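Local coordinates for protein putative TRAP PERIPLASMIC SOLUTE BINDING PROTEIN (Haemophilus influenzae, PDB 4PBQ) that binds L-gulonate and probably delivers it, as a periplasmic solute-binding protein, to a TRAP-type membrane transporter, at residues A[193-206]-A[215-229]. Residues are numbered along the deposited sequence; the frame is centred on the assembly and turned at random.
Sequences VFTALEQKVIDGQE and SGLYEVQKYIIQSNH
Leu217 packs its CD2 methyl over one face of the Phe194 ring, 3.9 Å from the centroid, a CH-pi contact. The same CD2 lies 3.7 Å from Val193 CG1, while Leu217 CD1 meets Gln205 CD, whose NE2 bonds to Ser150 OG. This is the tight part. A bend in Gln221 (chi2 -88°) lays its amide across Leu197, with OE1 by Gly204 CA and NE2 by Asp203 O. NE2 approaches from above the carbonyl plane in a nearly straight hydrogen bond (170°, 3.3 Å). NE2 also bonds to Val220 O, and Gln221 OE1 to Ser150 OG, so both ends of this buried amide are held. The fold is that of a family 7 solute-binding protein; here helix 193-198 packs against the 3-10 turn 217-219, and strands 204-208 and 223-225 both pair with strand 136-151. Phe194 and Val220 form the exposed side. Phe194 is still well packed, its edge meeting Ser215 O 3.2 Å from CZ. Val220 is looser, its CG2 meeting Phe194 CE1 obliquely at 3.8 Å. At the buried far end, His229 NE2 donates to the anti lone pair of Glu206 OE1 at 2.8 Å. A hydrogen bond joins Ser227 OG and His229 ND1. Glu206 OE1 also forms a salt bridge with NE of Arg147, an L-gulonate pocket residue.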
# COMPACT_ATOMS: atom_id res chain seq x y z
N VAL A 193 1.25 -2.05 16.38
CA VAL A 193 1.17 -3.49 16.21
C VAL A 193 2.08 -4.28 17.16
O VAL A 193 1.65 -5.25 17.78
CB VAL A 193 1.46 -3.88 14.77
CG1 VAL A 193 1.55 -5.41 14.65
CG2 VAL A 193 0.38 -3.34 13.87
N PHE A 194 3.36 -3.88 17.26
CA PHE A 194 4.28 -4.60 18.14
C PHE A 194 3.76 -4.66 19.57
O PHE A 194 3.77 -5.73 20.20
CB PHE A 194 5.67 -3.96 18.13
CG PHE A 194 6.57 -4.47 17.05
CD1 PHE A 194 7.16 -5.73 17.17
CD2 PHE A 194 6.86 -3.70 15.94
CE1 PHE A 194 8.02 -6.21 16.18
CE2 PHE A 194 7.72 -4.16 14.94
CZ PHE A 194 8.29 -5.42 15.06
N THR A 195 3.32 -3.52 20.10
CA THR A 195 2.90 -3.50 21.49
C THR A 195 1.58 -4.25 21.68
O THR A 195 1.40 -4.91 22.69
CB THR A 195 2.85 -2.07 22.09
OG1 THR A 195 2.72 -2.18 23.51
CG2 THR A 195 1.69 -1.24 21.50
N ALA A 196 0.70 -4.20 20.68
CA ALA A 196 -0.52 -5.01 20.73
C ALA A 196 -0.25 -6.51 20.77
O ALA A 196 -0.94 -7.27 21.47
CB ALA A 196 -1.45 -4.67 19.59
N LEU A 197 0.74 -6.95 20.00
CA LEU A 197 1.17 -8.34 20.07
C LEU A 197 1.75 -8.67 21.43
O LEU A 197 1.40 -9.69 22.04
CB LEU A 197 2.19 -8.65 18.97
CG LEU A 197 1.61 -8.85 17.57
CD1 LEU A 197 2.70 -8.78 16.52
CD2 LEU A 197 0.89 -10.19 17.48
N GLU A 198 2.64 -7.81 21.91
CA GLU A 198 3.34 -8.05 23.16
C GLU A 198 2.36 -8.14 24.33
O GLU A 198 2.56 -8.94 25.27
CB GLU A 198 4.39 -6.95 23.39
CG GLU A 198 5.44 -7.26 24.42
CD GLU A 198 4.97 -7.04 25.84
OE1 GLU A 198 4.01 -6.25 26.04
OE2 GLU A 198 5.57 -7.65 26.77
N GLN A 199 1.29 -7.35 24.25
CA GLN A 199 0.23 -7.33 25.26
C GLN A 199 -0.82 -8.41 25.07
O GLN A 199 -1.76 -8.46 25.84
CB GLN A 199 -0.48 -5.98 25.27
CG GLN A 199 0.31 -4.83 25.86
CD GLN A 199 -0.40 -3.49 25.65
OE1 GLN A 199 -1.40 -3.19 26.31
NE2 GLN A 199 0.11 -2.68 24.73
N LYS A 200 -0.67 -9.25 24.04
CA LYS A 200 -1.64 -10.32 23.72
C LYS A 200 -3.04 -9.81 23.40
O LYS A 200 -4.04 -10.49 23.69
CB LYS A 200 -1.71 -11.35 24.85
CG LYS A 200 -0.39 -11.99 25.21
CD LYS A 200 -0.60 -13.07 26.29
CE LYS A 200 0.62 -13.90 26.50
NZ LYS A 200 1.71 -13.15 27.18
N VAL A 201 -3.11 -8.64 22.79
CA VAL A 201 -4.37 -8.04 22.39
C VAL A 201 -4.79 -8.53 21.01
O VAL A 201 -5.96 -8.58 20.69
CB VAL A 201 -4.28 -6.49 22.41
CG1 VAL A 201 -5.52 -5.85 21.86
CG2 VAL A 201 -4.03 -6.01 23.84
N ILE A 202 -3.80 -8.86 20.19
CA ILE A 202 -4.03 -9.41 18.87
C ILE A 202 -3.15 -10.64 18.72
O ILE A 202 -2.19 -10.82 19.46
CB ILE A 202 -3.67 -8.40 17.75
CG1 ILE A 202 -2.23 -7.93 17.88
CG2 ILE A 202 -4.67 -7.18 17.77
CD1 ILE A 202 -1.80 -6.96 16.76
N ASP A 203 -3.48 -11.46 17.72
CA ASP A 203 -2.71 -12.66 17.40
C ASP A 203 -1.81 -12.46 16.18
O ASP A 203 -0.85 -13.23 15.97
CB ASP A 203 -3.65 -13.80 17.07
CG ASP A 203 -4.54 -14.16 18.24
OD1 ASP A 203 -4.00 -14.39 19.34
OD2 ASP A 203 -5.78 -14.18 18.04
N GLY A 204 -2.12 -11.45 15.37
CA GLY A 204 -1.38 -11.19 14.17
C GLY A 204 -1.85 -9.95 13.44
O GLY A 204 -2.59 -9.10 13.97
N GLN A 205 -1.37 -9.81 12.21
CA GLN A 205 -1.66 -8.65 11.39
C GLN A 205 -1.55 -9.09 9.93
O GLN A 205 -1.35 -10.28 9.65
CB GLN A 205 -0.70 -7.47 11.70
CG GLN A 205 0.78 -7.73 11.44
CD GLN A 205 1.20 -7.46 10.01
OE1 GLN A 205 1.05 -6.35 9.51
NE2 GLN A 205 1.69 -8.49 9.32
N GLU A 206 -1.70 -8.16 8.99
CA GLU A 206 -1.55 -8.50 7.57
C GLU A 206 -0.92 -7.34 6.81
O GLU A 206 -1.22 -6.18 7.06
CB GLU A 206 -2.88 -8.98 6.96
CG GLU A 206 -4.09 -8.12 7.24
CD GLU A 206 -4.14 -6.87 6.38
OE1 GLU A 206 -4.21 -7.02 5.13
OE2 GLU A 206 -4.10 -5.75 6.95
N SER A 215 10.06 -4.44 8.97
CA SER A 215 9.58 -3.97 10.27
C SER A 215 10.08 -4.79 11.45
O SER A 215 9.98 -4.35 12.60
CB SER A 215 8.05 -4.04 10.30
OG SER A 215 7.65 -5.40 10.24
N GLY A 216 10.62 -5.98 11.17
CA GLY A 216 10.98 -6.93 12.21
C GLY A 216 9.78 -7.70 12.77
O GLY A 216 9.94 -8.48 13.71
N LEU A 217 8.60 -7.50 12.21
CA LEU A 217 7.42 -8.26 12.67
C LEU A 217 7.63 -9.77 12.57
O LEU A 217 7.08 -10.54 13.36
CB LEU A 217 6.15 -7.86 11.92
CG LEU A 217 5.48 -6.60 12.48
CD1 LEU A 217 4.43 -6.07 11.49
CD2 LEU A 217 4.86 -6.87 13.84
N TYR A 218 8.45 -10.22 11.61
CA TYR A 218 8.69 -11.66 11.46
C TYR A 218 9.28 -12.32 12.72
O TYR A 218 9.12 -13.52 12.95
CB TYR A 218 9.60 -11.93 10.24
CG TYR A 218 11.05 -11.52 10.43
CD1 TYR A 218 11.47 -10.20 10.27
CD2 TYR A 218 12.02 -12.48 10.73
CE1 TYR A 218 12.79 -9.85 10.44
CE2 TYR A 218 13.34 -12.14 10.90
CZ TYR A 218 13.72 -10.83 10.76
OH TYR A 218 15.04 -10.50 10.94
N GLU A 219 9.96 -11.51 13.55
CA GLU A 219 10.62 -12.04 14.73
C GLU A 219 9.62 -12.39 15.83
O GLU A 219 9.95 -13.14 16.75
CB GLU A 219 11.64 -11.04 15.24
CG GLU A 219 12.81 -10.84 14.29
CD GLU A 219 13.90 -9.99 14.90
OE1 GLU A 219 13.58 -8.98 15.55
OE2 GLU A 219 15.08 -10.36 14.76
N VAL A 220 8.42 -11.85 15.74
CA VAL A 220 7.38 -12.09 16.74
C VAL A 220 6.12 -12.70 16.13
O VAL A 220 5.05 -12.67 16.73
CB VAL A 220 7.01 -10.79 17.51
CG1 VAL A 220 8.18 -10.31 18.38
CG2 VAL A 220 6.54 -9.68 16.55
N GLN A 221 6.25 -13.26 14.93
CA GLN A 221 5.13 -13.88 14.23
C GLN A 221 5.61 -15.15 13.56
O GLN A 221 6.15 -15.10 12.45
CB GLN A 221 4.54 -12.93 13.20
CG GLN A 221 3.97 -11.64 13.75
CD GLN A 221 2.50 -11.79 14.14
OE1 GLN A 221 1.61 -11.36 13.41
NE2 GLN A 221 2.27 -12.42 15.27
N LYS A 222 5.36 -16.29 14.21
CA LYS A 222 5.86 -17.59 13.74
C LYS A 222 5.34 -17.92 12.35
O LYS A 222 6.09 -18.35 11.48
CB LYS A 222 5.46 -18.69 14.71
CG LYS A 222 6.01 -20.08 14.36
CD LYS A 222 5.72 -21.07 15.50
CE LYS A 222 6.63 -22.30 15.47
NZ LYS A 222 6.09 -23.43 14.66
N TYR A 223 4.04 -17.72 12.14
CA TYR A 223 3.41 -18.17 10.90
C TYR A 223 3.13 -17.04 9.95
O TYR A 223 2.70 -15.95 10.34
CB TYR A 223 2.10 -18.93 11.20
CG TYR A 223 2.30 -20.12 12.10
CD1 TYR A 223 2.76 -21.33 11.60
CD2 TYR A 223 2.06 -20.02 13.46
CE1 TYR A 223 2.95 -22.42 12.43
CE2 TYR A 223 2.26 -21.10 14.30
CZ TYR A 223 2.70 -22.30 13.78
OH TYR A 223 2.89 -23.38 14.61
N ILE A 224 3.38 -17.32 8.69
CA ILE A 224 3.02 -16.41 7.61
C ILE A 224 2.20 -17.18 6.62
O ILE A 224 2.64 -18.20 6.08
CB ILE A 224 4.27 -15.78 6.94
CG1 ILE A 224 5.08 -15.00 7.97
CG2 ILE A 224 3.84 -14.87 5.80
CD1 ILE A 224 6.39 -14.44 7.45
N ILE A 225 0.98 -16.74 6.44
CA ILE A 225 0.05 -17.43 5.57
C ILE A 225 -0.14 -16.64 4.28
O ILE A 225 -0.61 -15.48 4.30
CB ILE A 225 -1.28 -17.64 6.31
CG1 ILE A 225 -1.05 -18.42 7.63
CG2 ILE A 225 -2.27 -18.35 5.41
CD1 ILE A 225 -0.79 -17.54 8.90
N GLN A 226 0.23 -17.25 3.16
CA GLN A 226 0.28 -16.56 1.87
C GLN A 226 -1.07 -16.37 1.20
O GLN A 226 -1.33 -16.87 0.11
CB GLN A 226 1.23 -17.28 0.94
CG GLN A 226 1.65 -16.48 -0.25
CD GLN A 226 2.65 -17.24 -1.08
OE1 GLN A 226 2.33 -17.78 -2.14
NE2 GLN A 226 3.88 -17.35 -0.56
N SER A 227 -1.92 -15.62 1.86
CA SER A 227 -3.27 -15.36 1.39
C SER A 227 -3.33 -14.49 0.14
O SER A 227 -4.13 -14.74 -0.75
CB SER A 227 -4.09 -14.73 2.51
OG SER A 227 -3.42 -13.63 3.13
N ASN A 228 -2.47 -13.48 0.06
CA ASN A 228 -2.48 -12.53 -1.04
C ASN A 228 -3.90 -12.02 -1.30
O ASN A 228 -4.35 -11.95 -2.45
CB ASN A 228 -1.86 -13.13 -2.30
CG ASN A 228 -0.39 -13.48 -2.13
OD1 ASN A 228 0.27 -12.90 -1.28
ND2 ASN A 228 0.12 -14.39 -2.94
N HIS A 229 -4.60 -11.70 -0.22
CA HIS A 229 -6.00 -11.31 -0.30
C HIS A 229 -6.26 -9.94 -0.94
O HIS A 229 -7.31 -9.72 -1.53
CB HIS A 229 -6.64 -11.39 1.08
CG HIS A 229 -5.87 -10.68 2.16
ND1 HIS A 229 -4.77 -11.23 2.78
CD2 HIS A 229 -6.03 -9.45 2.71
CE1 HIS A 229 -4.28 -10.38 3.67
NE2 HIS A 229 -5.04 -9.29 3.66